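Local coordinates for adenylate kinase (Schistosoma mansoni, PDB 3UMF), which catalyses the reversible transfer of a phosphoryl group between adenine nucleotides, interconverting ATP plus AMP with two ADP, at residues 29-35 with 111-117; 149-153 with 164-168; 49-53 with 207-211; 90-94 with 121-126. One frame throughout, in Å; residues are numbered along the deposited sequence.

From the N terminus, strand 30-35 opens contact 1 and helix 42-53 supplies the first half of contact 3. Helix 90-104 then starts contact 4. Strand 110-114 returns to close contact 1, and helix 120-129 closes contact 4, so contacts 1 and 4 cross. Contact 2 follows in series, a short link between the helices 143-150 and 161-177. The last helix, 200-212, closes contact 3; this long loop crosses contact 1 and holds contacts 2 and 4 nested inside it. Contact 1 touches contacts 3 and 4, which join helices on the two faces of the sheet, on opposite sides of the chain's centre. Contact 2 stands apart, about 27 Å from contact 1 between centres.

Contact 1: 29-35 with 111-117; sequences AKVIFVL and FLIDGYP
Phe111 N donates to Lys30 O, the first of the bonds that join the parallel strands 30-35 and 110-114. Phe111 O takes Ile32 N in a nearly straight bond, N to O 2.8 Å at 173°. Ile32 O then receives Ile113 N, and Ile113 O receives Val34 N. Where the second strand ends, Val34 O is met by Gly115 N at 2.9 Å, but the bond is bent and weak. Gly115 has positive phi and lies in a type II turn from Ile113 to Tyr116. The carboxylate of Asp114 is satisfied elsewhere: OD1 by Lys42 in a salt bridge, OD2 by His57.

Side chains pack on both faces of this strand pair. Leu112 CD2 reaches Val34 CG2 at 3.6 Å and Ile32 CG2 at 3.7 Å. On the other face, Pro117 follows a cis peptide bond and lays CD over the Phe33 ring, 3.7 Å from its centroid. The edge of the Tyr116 ring turns toward the Phe33 face, with the planes at 62°. With CG anti to the carbonyl carbon (chi1 -69°), the Phe33 ring sits where both can approach it.

This is the central strand, 30-35, with one of its two neighbours in the five-stranded parallel sheet, order 2-3-1-4-5, of the P-loop nucleoside monophosphate kinase fold.

Contact 2: 149-153 with 164-168; sequences RLLKR and EETIV
Glu164 and the chain around Leu151 and Lys152 meet through both polar and apolar parts. The polar part is a two-pronged grip by one carboxylate. Lys152 N donates to Glu164 OE2, N to O 2.9 Å, and the bond is fairly straight at 165°. The donor does not lie in the carboxylate plane; it approaches from above, 49° out of it. The other oxygen works through a bridging water. This water donates to Glu164 OE1 at 2.6 Å and also to Lys152 O. Both backbone polar groups of Lys152 are thus engaged by one side chain, one directly and one through water. The extended Glu164 chain (chi2 -177°) carries the carboxylate past Leu151 to Lys152.

The apolar part is carried by Leu151, Glu164 CB and CG, Val168, Leu150 and Ile167. Leu151 and Glu164 lie alongside each other with their ends pointing opposite ways, Leu151 CD2 being 3.8 Å from Glu164 CG. The other branch of Leu151, CD1, meets Val168 CG2 at 3.8 Å, the two side chains standing roughly perpendicular. Leu150 CD1 makes a lighter contact with Ile167 CG2 at 4.0 Å.

Leu151 is the first residue to leave helical geometry after helix 143-150, so the contact joins the chain just past that helix end to helix 161-177. The same two helices also pack together nearby, where Val168 and Ile167 touch Met146. The contact is at the surface, its centre about 23 Å from the centre of the chain.

Contact 3: 49-53 with 207-211; sequences LVQKF and VNHEL
Leu49 CD2 and Asn208 OD1 meet, 3.5 Å apart, where helices 42-53 and 200-212 approach. The tight part is the inner one. Leu49 CD2 also touches Val207 CG1 and Leu211 CD1. Phe53 points its ring edge at the same oxygen, with Phe53 CE2 3.2 Å from Asn208 OD1. The oxygen lies in the ring plane, and ring and amide stand nearly perpendicular at 83°. With Asn208 CG anti to the carbonyl carbon (chi1 -66°), the amide is placed between Leu49, Lys52 and Phe53. Asn208 OD1 is buried here without a hydrogen-bond partner in the model; the ring edge and the leucine methyl are what it faces.

The outer side is looser. There Lys52 passes its aliphatic chain beside the amide nitrogen, with Lys52 CD 3.6 Å from Asn208 ND2. Lys52 is exposed. The segment axes stay 12.9 Å apart and cross at -58°, so only side chains bridge them.

Towards the sheet, Leu49 also packs on Leu112 of strand 110-114. Val207 and Leu211 rest on strands 135-140 and 191-195. The two helices therefore lie side by side on one face of the parallel sheet, with Phe204 also touching Leu49 and Lys52.

Contact 4: 90-94 with 121-126; sequences LEVVL and DQGIKF
Leu90 and Leu94 of helix 90-104 carry the apolar part of the contact with helix 120-129. Leu90 splits its branches between two partners. CD1 meets Gln122 CG at 3.7 Å, and CD2 lies against Lys125 CD at 3.6 Å. With CG anti to the backbone N (chi1 171°), Leu90 directs both methyl branches at helix 120-129. One turn on, Leu94 divides in the same manner. Its CD2 touches Lys125 CB at 3.9 Å, while CD1 comes to the edge of the Phe126 ring, near the ring plane, with CD2 of Phe126 3.9 Å away. Lys125 is extended beyond CG, and its aliphatic chain runs past both leucines.

The charged part lies on the exposed side, at Glu91. Lys125 NZ and Glu91 OE2 form a long salt bridge of 3.9 Å. Glu91 is exposed, so this pairing is probably weak. The polar end of Gln122 serves its own helix start instead: OE1 accepts a hydrogen bond from Arg118 N.

The segment axes cross at -49°, 11.1 Å apart. Tyr116, from the turn after strand 110-114, touches both Leu90 and Leu94, and its hydroxyl probably hydrogen-bonds to Gln122 O. Phe126 reaches inward to meet the Phe33 ring edge-to-face. The pair of helices thus packs on the face of the sheet that carries Phe33, with Leu97 and Met101 continuing the cover over Phe126.

Contact 1: 29-35 with 111-117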
loop_
_atom_site.group_PDB
_atom_site.type_symbol
_atom_site.label_atom_id
_atom_site.label_comp_id
_atom_site.label_asym_id
_atom_site.label_seq_id
_atom_site.Cartn_x
_atom_site.Cartn_y
_atom_site.Cartn_z
ATOM N N ALA A 29 14.289 8.009 7.173
ATOM C CA ALA A 29 13.300 7.232 6.420
ATOM C C ALA A 29 12.340 8.066 5.573
ATOM O O ALA A 29 11.755 9.042 6.047
ATOM C CB ALA A 29 12.507 6.325 7.358
ATOM N N LYS A 30 12.196 7.665 4.312
ATOM C CA LYS A 30 11.221 8.245 3.396
ATOM C C LYS A 30 10.177 7.190 3.063
ATOM O O LYS A 30 10.485 6.185 2.422
ATOM C CB LYS A 30 11.914 8.714 2.118
ATOM C CG LYS A 30 12.851 9.892 2.312
ATOM C CD LYS A 30 13.862 9.958 1.185
ATOM C CE LYS A 30 14.174 11.389 0.789
ATOM N NZ LYS A 30 14.624 11.458 -0.630
ATOM N N VAL A 31 8.942 7.422 3.496
ATOM C CA VAL A 31 7.888 6.423 3.365
ATOM C C VAL A 31 6.876 6.781 2.286
ATOM O O VAL A 31 6.297 7.870 2.294
ATOM C CB VAL A 31 7.148 6.216 4.701
ATOM C CG1 VAL A 31 5.939 5.314 4.515
ATOM C CG2 VAL A 31 8.097 5.643 5.740
ATOM N N ILE A 32 6.670 5.857 1.357
ATOM C CA ILE A 32 5.711 6.051 0.282
ATOM C C ILE A 32 4.545 5.081 0.430
ATOM O O ILE A 32 4.692 3.875 0.217
ATOM C CB ILE A 32 6.377 5.830 -1.089
ATOM C CG1 ILE A 32 7.552 6.798 -1.263
ATOM C CG2 ILE A 32 5.366 5.998 -2.213
ATOM C CD1 ILE A 32 8.474 6.432 -2.403
ATOM N N PHE A 33 3.388 5.605 0.813
ATOM C CA PHE A 33 2.174 4.804 0.861
ATOM C C PHE A 33 1.694 4.541 -0.569
ATOM O O PHE A 33 1.692 5.447 -1.402
ATOM C CB PHE A 33 1.086 5.537 1.650
ATOM C CG PHE A 33 1.371 5.656 3.130
ATOM C CD1 PHE A 33 2.130 4.703 3.792
ATOM C CD2 PHE A 33 0.864 6.723 3.861
ATOM C CE1 PHE A 33 2.377 4.815 5.154
ATOM C CE2 PHE A 33 1.107 6.838 5.222
ATOM C CZ PHE A 33 1.867 5.882 5.867
ATOM N N VAL A 34 1.295 3.306 -0.855
ATOM C CA VAL A 34 0.778 2.964 -2.180
ATOM C C VAL A 34 -0.639 2.397 -2.102
ATOM O O VAL A 34 -0.891 1.401 -1.415
ATOM C CB VAL A 34 1.705 1.969 -2.917
ATOM C CG1 VAL A 34 1.131 1.617 -4.284
ATOM C CG2 VAL A 34 3.097 2.558 -3.063
ATOM N N LEU A 35 -1.560 3.044 -2.809
ATOM C CA LEU A 35 -2.956 2.622 -2.837
ATOM C C LEU A 35 -3.403 2.254 -4.248
ATOM O O LEU A 35 -2.980 2.872 -5.224
ATOM C CB LEU A 35 -3.860 3.734 -2.289
ATOM C CG LEU A 35 -3.876 3.920 -0.770
ATOM C CD1 LEU A 35 -4.865 5.010 -0.385
ATOM C CD2 LEU A 35 -4.223 2.608 -0.078
ATOM N N PHE A 111 10.945 3.399 1.682
ATOM C CA PHE A 111 10.064 2.264 1.902
ATOM C C PHE A 111 8.782 2.442 1.107
ATOM O O PHE A 111 8.098 3.458 1.244
ATOM C CB PHE A 111 9.725 2.132 3.391
ATOM C CG PHE A 111 10.894 1.754 4.251
ATOM C CD1 PHE A 111 11.747 2.724 4.753
ATOM C CD2 PHE A 111 11.145 0.424 4.557
ATOM C CE1 PHE A 111 12.829 2.374 5.542
ATOM C CE2 PHE A 111 12.228 0.070 5.350
ATOM C CZ PHE A 111 13.067 1.046 5.841
ATOM N N LEU A 112 8.476 1.464 0.260
ATOM C CA LEU A 112 7.164 1.377 -0.366
ATOM C C LEU A 112 6.294 0.491 0.509
ATOM O O LEU A 112 6.606 -0.687 0.704
ATOM C CB LEU A 112 7.264 0.748 -1.760
ATOM C CG LEU A 112 7.697 1.599 -2.954
ATOM C CD1 LEU A 112 7.793 0.733 -4.202
ATOM C CD2 LEU A 112 6.726 2.739 -3.179
ATOM N N ILE A 113 5.217 1.047 1.054
ATOM C CA ILE A 113 4.258 0.235 1.793
ATOM C C ILE A 113 3.082 -0.086 0.884
ATOM O O ILE A 113 2.278 0.791 0.559
ATOM C CB ILE A 113 3.728 0.937 3.055
ATOM C CG1 ILE A 113 4.807 1.817 3.690
ATOM C CG2 ILE A 113 3.188 -0.100 4.038
ATOM C CD1 ILE A 113 5.943 1.056 4.329
ATOM N N ASP A 114 2.980 -1.351 0.494
ATOM C CA ASP A 114 2.001 -1.786 -0.493
ATOM C C ASP A 114 0.620 -1.967 0.132
ATOM O O ASP A 114 0.450 -2.751 1.068
ATOM C CB ASP A 114 2.474 -3.094 -1.142
ATOM C CG ASP A 114 1.756 -3.403 -2.445
ATOM O OD1 ASP A 114 0.523 -3.229 -2.507
ATOM O OD2 ASP A 114 2.429 -3.825 -3.410
ATOM N N GLY A 115 -0.361 -1.232 -0.386
ATOM C CA GLY A 115 -1.740 -1.359 0.059
ATOM C C GLY A 115 -1.974 -0.846 1.471
ATOM O O GLY A 115 -2.756 -1.425 2.226
ATOM N N TYR A 116 -1.296 0.244 1.823
ATOM C CA TYR A 116 -1.409 0.842 3.150
ATOM C C TYR A 116 -1.222 2.351 3.035
ATOM O O TYR A 116 -0.395 2.805 2.250
ATOM C CB TYR A 116 -0.345 0.246 4.082
ATOM C CG TYR A 116 -0.524 0.564 5.553
ATOM C CD1 TYR A 116 -1.150 -0.336 6.407
ATOM C CD2 TYR A 116 -0.051 1.755 6.094
ATOM C CE1 TYR A 116 -1.313 -0.053 7.756
ATOM C CE2 TYR A 116 -0.210 2.046 7.440
ATOM C CZ TYR A 116 -0.840 1.137 8.265
ATOM O OH TYR A 116 -1.000 1.423 9.605
ATOM N N PRO A 117 -2.001 3.137 3.801
ATOM C CA PRO A 117 -3.090 2.706 4.681
ATOM C C PRO A 117 -4.414 2.627 3.929
ATOM O O PRO A 117 -4.660 3.426 3.028
ATOM C CB PRO A 117 -3.158 3.838 5.703
ATOM C CG PRO A 117 -2.800 5.050 4.911
ATOM C CD PRO A 117 -1.787 4.594 3.881
#

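Contact 2: 149-153 with 164-168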
loop_
_atom_site.group_PDB
_atom_site.type_symbol
_atom_site.label_atom_id
_atom_site.label_comp_id
_atom_site.label_asym_id
_atom_site.label_seq_id
_atom_site.Cartn_x
_atom_site.Cartn_y
_atom_site.Cartn_z
ATOM N N ARG A 149 -10.898 -3.934 -18.240
ATOM C CA ARG A 149 -9.629 -4.580 -17.956
ATOM C C ARG A 149 -9.804 -6.009 -17.423
ATOM O O ARG A 149 -9.104 -6.923 -17.861
ATOM C CB ARG A 149 -8.836 -3.716 -16.962
ATOM C CG ARG A 149 -7.335 -3.895 -17.005
ATOM C CD ARG A 149 -6.626 -2.749 -16.295
ATOM N NE ARG A 149 -6.144 -1.731 -17.228
ATOM C CZ ARG A 149 -5.593 -0.579 -16.854
ATOM N NH1 ARG A 149 -5.462 -0.292 -15.565
ATOM N NH2 ARG A 149 -5.178 0.287 -17.768
ATOM N N LEU A 150 -10.750 -6.209 -16.505
ATOM C CA LEU A 150 -10.892 -7.502 -15.821
ATOM C C LEU A 150 -12.069 -8.354 -16.296
ATOM O O LEU A 150 -12.031 -9.584 -16.210
ATOM C CB LEU A 150 -11.040 -7.287 -14.306
ATOM C CG LEU A 150 -9.974 -6.455 -13.586
ATOM C CD1 LEU A 150 -10.291 -6.373 -12.099
ATOM C CD2 LEU A 150 -8.588 -7.043 -13.815
ATOM N N LEU A 151 -13.121 -7.710 -16.781
ATOM C CA LEU A 151 -14.372 -8.424 -17.025
ATOM C C LEU A 151 -14.684 -8.588 -18.509
ATOM O O LEU A 151 -14.054 -7.959 -19.363
ATOM C CB LEU A 151 -15.530 -7.713 -16.313
ATOM C CG LEU A 151 -15.258 -7.231 -14.880
ATOM C CD1 LEU A 151 -16.483 -6.533 -14.318
ATOM C CD2 LEU A 151 -14.833 -8.379 -13.973
ATOM N N LYS A 152 -15.658 -9.439 -18.809
ATOM C CA LYS A 152 -16.055 -9.693 -20.188
ATOM C C LYS A 152 -16.753 -8.468 -20.780
ATOM O O LYS A 152 -17.385 -7.699 -20.057
ATOM C CB LYS A 152 -16.985 -10.913 -20.246
ATOM C CG LYS A 152 -17.162 -11.510 -21.631
ATOM C CD LYS A 152 -18.609 -11.419 -22.084
ATOM C CE LYS A 152 -19.038 -12.656 -22.856
ATOM N NZ LYS A 152 -18.327 -12.799 -24.153
ATOM N N ARG A 153 -16.629 -8.277 -22.089
ATOM C CA ARG A 153 -17.274 -7.146 -22.748
ATOM C C ARG A 153 -18.800 -7.263 -22.712
ATOM O O ARG A 153 -19.460 -6.604 -21.909
ATOM C CB ARG A 153 -16.788 -7.013 -24.194
ATOM N N GLU A 164 -18.130 -11.694 -11.743
ATOM C CA GLU A 164 -17.815 -10.345 -12.202
ATOM C C GLU A 164 -18.440 -9.282 -11.295
ATOM O O GLU A 164 -17.806 -8.274 -10.981
ATOM C CB GLU A 164 -18.260 -10.153 -13.655
ATOM C CG GLU A 164 -17.514 -11.040 -14.648
ATOM C CD GLU A 164 -17.911 -10.779 -16.087
ATOM O OE1 GLU A 164 -18.973 -10.158 -16.314
ATOM O OE2 GLU A 164 -17.157 -11.191 -16.997
ATOM N N GLU A 165 -19.677 -9.516 -10.869
ATOM C CA GLU A 165 -20.366 -8.583 -9.982
ATOM C C GLU A 165 -19.692 -8.503 -8.611
ATOM O O GLU A 165 -19.681 -7.442 -7.985
ATOM C CB GLU A 165 -21.850 -8.943 -9.841
ATOM C CG GLU A 165 -22.680 -7.961 -9.006
ATOM C CD GLU A 165 -22.954 -6.632 -9.711
ATOM O OE1 GLU A 165 -22.406 -6.396 -10.810
ATOM O OE2 GLU A 165 -23.729 -5.818 -9.162
ATOM N N THR A 166 -19.126 -9.617 -8.151
ATOM C CA THR A 166 -18.372 -9.618 -6.899
ATOM C C THR A 166 -17.188 -8.655 -6.982
ATOM O O THR A 166 -16.916 -7.902 -6.045
ATOM C CB THR A 166 -17.868 -11.029 -6.536
ATOM O OG1 THR A 166 -18.988 -11.889 -6.297
ATOM C CG2 THR A 166 -16.996 -10.984 -5.283
ATOM N N ILE A 167 -16.495 -8.675 -8.117
ATOM C CA ILE A 167 -15.361 -7.784 -8.348
ATOM C C ILE A 167 -15.806 -6.323 -8.477
ATOM O O ILE A 167 -15.122 -5.410 -8.003
ATOM C CB ILE A 167 -14.570 -8.213 -9.606
ATOM C CG1 ILE A 167 -13.896 -9.568 -9.363
ATOM C CG2 ILE A 167 -13.538 -7.163 -9.986
ATOM C CD1 ILE A 167 -13.072 -10.055 -10.534
ATOM N N VAL A 168 -16.951 -6.101 -9.117
ATOM C CA VAL A 168 -17.518 -4.756 -9.188
ATOM C C VAL A 168 -17.790 -4.217 -7.783
ATOM O O VAL A 168 -17.411 -3.091 -7.465
ATOM C CB VAL A 168 -18.809 -4.717 -10.037
ATOM C CG1 VAL A 168 -19.525 -3.388 -9.857
ATOM C CG2 VAL A 168 -18.482 -4.955 -11.508
HETATM O O HOH W 1 -19.024 -8.368 -18.155
#

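Contact 3: 49-53 with 207-211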
loop_
_atom_site.group_PDB
_atom_site.type_symbol
_atom_site.label_atom_id
_atom_site.label_comp_id
_atom_site.label_asym_id
_atom_site.label_seq_id
_atom_site.Cartn_x
_atom_site.Cartn_y
_atom_site.Cartn_z
ATOM N N LEU A 49 9.164 -0.207 -9.533
ATOM C CA LEU A 49 9.774 0.832 -8.703
ATOM C C LEU A 49 10.922 0.276 -7.863
ATOM O O LEU A 49 11.990 0.880 -7.779
ATOM C CB LEU A 49 8.731 1.471 -7.786
ATOM C CG LEU A 49 7.736 2.431 -8.440
ATOM C CD1 LEU A 49 6.689 2.869 -7.428
ATOM C CD2 LEU A 49 8.461 3.638 -9.018
ATOM N N VAL A 50 10.689 -0.875 -7.242
ATOM C CA VAL A 50 11.711 -1.536 -6.439
ATOM C C VAL A 50 12.902 -1.926 -7.305
ATOM O O VAL A 50 14.051 -1.823 -6.880
ATOM C CB VAL A 50 11.143 -2.784 -5.726
ATOM C CG1 VAL A 50 12.256 -3.604 -5.090
ATOM C CG2 VAL A 50 10.122 -2.373 -4.681
ATOM N N GLN A 51 12.627 -2.360 -8.530
ATOM C CA GLN A 51 13.689 -2.748 -9.448
ATOM C C GLN A 51 14.539 -1.547 -9.864
ATOM O O GLN A 51 15.767 -1.625 -9.872
ATOM C CB GLN A 51 13.111 -3.448 -10.681
ATOM C CG GLN A 51 14.165 -4.018 -11.616
ATOM C CD GLN A 51 13.571 -4.627 -12.870
ATOM O OE1 GLN A 51 13.581 -5.845 -13.047
ATOM N NE2 GLN A 51 13.059 -3.778 -13.755
ATOM N N LYS A 52 13.889 -0.436 -10.197
ATOM C CA LYS A 52 14.606 0.760 -10.633
ATOM C C LYS A 52 15.287 1.496 -9.478
ATOM O O LYS A 52 16.446 1.893 -9.591
ATOM C CB LYS A 52 13.658 1.721 -11.373
ATOM C CG LYS A 52 14.321 3.015 -11.860
ATOM C CD LYS A 52 13.299 3.986 -12.444
ATOM C CE LYS A 52 13.962 5.233 -13.021
ATOM N NZ LYS A 52 14.651 4.958 -14.311
ATOM N N PHE A 53 14.573 1.676 -8.370
ATOM C CA PHE A 53 15.069 2.526 -7.287
ATOM C C PHE A 53 15.658 1.792 -6.084
ATOM O O PHE A 53 16.213 2.432 -5.192
ATOM C CB PHE A 53 13.963 3.467 -6.803
ATOM C CG PHE A 53 13.552 4.499 -7.807
ATOM C CD1 PHE A 53 14.362 5.594 -8.073
ATOM C CD2 PHE A 53 12.349 4.384 -8.478
ATOM C CE1 PHE A 53 13.977 6.551 -9.002
ATOM C CE2 PHE A 53 11.960 5.335 -9.404
ATOM C CZ PHE A 53 12.773 6.420 -9.667
ATOM N N VAL A 207 4.659 8.046 -13.014
ATOM C CA VAL A 207 4.969 7.884 -11.595
ATOM C C VAL A 207 6.354 8.427 -11.265
ATOM O O VAL A 207 6.533 9.143 -10.280
ATOM C CB VAL A 207 4.892 6.401 -11.157
ATOM C CG1 VAL A 207 5.467 6.225 -9.764
ATOM C CG2 VAL A 207 3.461 5.910 -11.200
ATOM N N ASN A 208 7.334 8.090 -12.097
ATOM C CA ASN A 208 8.699 8.561 -11.886
ATOM C C ASN A 208 8.822 10.072 -12.039
ATOM O O ASN A 208 9.624 10.703 -11.356
ATOM C CB ASN A 208 9.673 7.845 -12.826
ATOM C CG ASN A 208 9.788 6.365 -12.521
ATOM O OD1 ASN A 208 9.478 5.923 -11.414
ATOM N ND2 ASN A 208 10.243 5.593 -13.498
ATOM N N HIS A 209 8.025 10.643 -12.939
ATOM C CA HIS A 209 8.010 12.086 -13.145
ATOM C C HIS A 209 7.461 12.798 -11.912
ATOM O O HIS A 209 7.994 13.818 -11.480
ATOM C CB HIS A 209 7.175 12.443 -14.379
ATOM C CG HIS A 209 7.144 13.908 -14.687
ATOM N ND1 HIS A 209 6.119 14.733 -14.278
ATOM C CD2 HIS A 209 8.013 14.696 -15.364
ATOM C CE1 HIS A 209 6.357 15.965 -14.690
ATOM N NE2 HIS A 209 7.500 15.970 -15.351
ATOM N N GLU A 210 6.400 12.243 -11.338
ATOM C CA GLU A 210 5.776 12.836 -10.161
ATOM C C GLU A 210 6.624 12.656 -8.900
ATOM O O GLU A 210 6.707 13.562 -8.074
ATOM C CB GLU A 210 4.367 12.274 -9.965
ATOM C CG GLU A 210 3.413 12.622 -11.095
ATOM C CD GLU A 210 3.299 14.118 -11.312
ATOM O OE1 GLU A 210 3.068 14.845 -10.322
ATOM O OE2 GLU A 210 3.443 14.574 -12.467
ATOM N N LEU A 211 7.261 11.493 -8.762
ATOM C CA LEU A 211 8.121 11.216 -7.610
ATOM C C LEU A 211 9.315 12.167 -7.525
ATOM O O LEU A 211 9.865 12.388 -6.445
ATOM C CB LEU A 211 8.611 9.768 -7.632
ATOM C CG LEU A 211 7.635 8.713 -7.112
ATOM C CD1 LEU A 211 8.205 7.316 -7.321
ATOM C CD2 LEU A 211 7.326 8.955 -5.639
#

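Contact 4: 90-94 with 121-126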
loop_
_atom_site.group_PDB
_atom_site.type_symbol
_atom_site.label_atom_id
_atom_site.label_comp_id
_atom_site.label_asym_id
_atom_site.label_seq_id
_atom_site.Cartn_x
_atom_site.Cartn_y
_atom_site.Cartn_z
ATOM N N LEU A 90 -4.626 -3.384 14.542
ATOM C CA LEU A 90 -3.750 -2.458 13.829
ATOM C C LEU A 90 -2.404 -2.315 14.537
ATOM O O LEU A 90 -1.366 -2.180 13.892
ATOM C CB LEU A 90 -4.432 -1.093 13.689
ATOM C CG LEU A 90 -3.605 0.085 13.170
ATOM C CD1 LEU A 90 -3.077 -0.187 11.769
ATOM C CD2 LEU A 90 -4.434 1.358 13.193
ATOM N N GLU A 91 -2.436 -2.364 15.866
ATOM C CA GLU A 91 -1.235 -2.241 16.685
ATOM C C GLU A 91 -0.201 -3.321 16.356
ATOM O O GLU A 91 1.004 -3.062 16.374
ATOM C CB GLU A 91 -1.594 -2.292 18.176
ATOM C CG GLU A 91 -2.302 -1.047 18.704
ATOM C CD GLU A 91 -3.732 -0.912 18.204
ATOM O OE1 GLU A 91 -4.354 -1.945 17.870
ATOM O OE2 GLU A 91 -4.235 0.230 18.136
ATOM N N VAL A 92 -0.674 -4.528 16.058
ATOM C CA VAL A 92 0.213 -5.635 15.707
ATOM C C VAL A 92 0.916 -5.388 14.371
ATOM O O VAL A 92 2.131 -5.561 14.261
ATOM C CB VAL A 92 -0.546 -6.978 15.646
ATOM C CG1 VAL A 92 0.385 -8.093 15.201
ATOM C CG2 VAL A 92 -1.164 -7.303 17.000
ATOM N N VAL A 93 0.148 -4.984 13.364
ATOM C CA VAL A 93 0.698 -4.683 12.049
ATOM C C VAL A 93 1.677 -3.517 12.133
ATOM O O VAL A 93 2.747 -3.541 11.520
ATOM C CB VAL A 93 -0.423 -4.332 11.043
ATOM C CG1 VAL A 93 0.164 -3.810 9.738
ATOM C CG2 VAL A 93 -1.309 -5.543 10.789
ATOM N N LEU A 94 1.303 -2.508 12.910
ATOM C CA LEU A 94 2.115 -1.310 13.084
ATOM C C LEU A 94 3.476 -1.636 13.699
ATOM O O LEU A 94 4.505 -1.134 13.248
ATOM C CB LEU A 94 1.363 -0.298 13.953
ATOM C CG LEU A 94 1.426 1.172 13.532
ATOM C CD1 LEU A 94 1.116 1.321 12.051
ATOM C CD2 LEU A 94 0.461 2.006 14.369
ATOM N N ASP A 121 -7.360 5.856 10.262
ATOM C CA ASP A 121 -6.705 5.556 11.532
ATOM C C ASP A 121 -5.336 4.922 11.313
ATOM O O ASP A 121 -4.390 5.201 12.047
ATOM C CB ASP A 121 -7.591 4.666 12.413
ATOM C CG ASP A 121 -8.012 3.379 11.719
ATOM O OD1 ASP A 121 -7.716 3.213 10.517
ATOM O OD2 ASP A 121 -8.653 2.534 12.377
ATOM N N GLN A 122 -5.237 4.082 10.285
ATOM C CA GLN A 122 -3.980 3.424 9.940
ATOM C C GLN A 122 -2.907 4.436 9.545
ATOM O O GLN A 122 -1.738 4.287 9.906
ATOM C CB GLN A 122 -4.200 2.422 8.800
ATOM C CG GLN A 122 -5.205 1.322 9.109
ATOM C CD GLN A 122 -5.445 0.406 7.924
ATOM O OE1 GLN A 122 -4.957 0.658 6.821
ATOM N NE2 GLN A 122 -6.196 -0.665 8.145
ATOM N N GLY A 123 -3.313 5.466 8.807
ATOM C CA GLY A 123 -2.387 6.479 8.336
ATOM C C GLY A 123 -1.867 7.376 9.443
ATOM O O GLY A 123 -0.656 7.555 9.595
ATOM N N ILE A 124 -2.785 7.939 10.221
ATOM C CA ILE A 124 -2.426 8.857 11.297
ATOM C C ILE A 124 -1.581 8.178 12.378
ATOM O O ILE A 124 -0.557 8.720 12.800
ATOM C CB ILE A 124 -3.685 9.509 11.921
ATOM C CG1 ILE A 124 -4.339 10.458 10.909
ATOM C CG2 ILE A 124 -3.331 10.262 13.194
ATOM C CD1 ILE A 124 -5.736 10.894 11.292
ATOM N N LYS A 125 -1.999 6.993 12.817
ATOM C CA LYS A 125 -1.244 6.255 13.830
ATOM C C LYS A 125 0.148 5.860 13.342
ATOM O O LYS A 125 1.089 5.821 14.129
ATOM C CB LYS A 125 -2.011 5.015 14.295
ATOM C CG LYS A 125 -3.304 5.317 15.030
ATOM C CD LYS A 125 -3.952 4.040 15.533
ATOM C CE LYS A 125 -5.456 4.199 15.672
ATOM N NZ LYS A 125 -6.115 2.917 16.047
ATOM N N PHE A 126 0.275 5.563 12.051
ATOM C CA PHE A 126 1.576 5.222 11.481
ATOM C C PHE A 126 2.516 6.408 11.595
ATOM O O PHE A 126 3.649 6.275 12.056
ATOM C CB PHE A 126 1.447 4.809 10.010
ATOM C CG PHE A 126 2.761 4.449 9.361
ATOM C CD1 PHE A 126 3.572 5.427 8.801
ATOM C CD2 PHE A 126 3.183 3.132 9.311
ATOM C CE1 PHE A 126 4.781 5.096 8.210
ATOM C CE2 PHE A 126 4.390 2.796 8.718
ATOM C CZ PHE A 126 5.188 3.779 8.168
#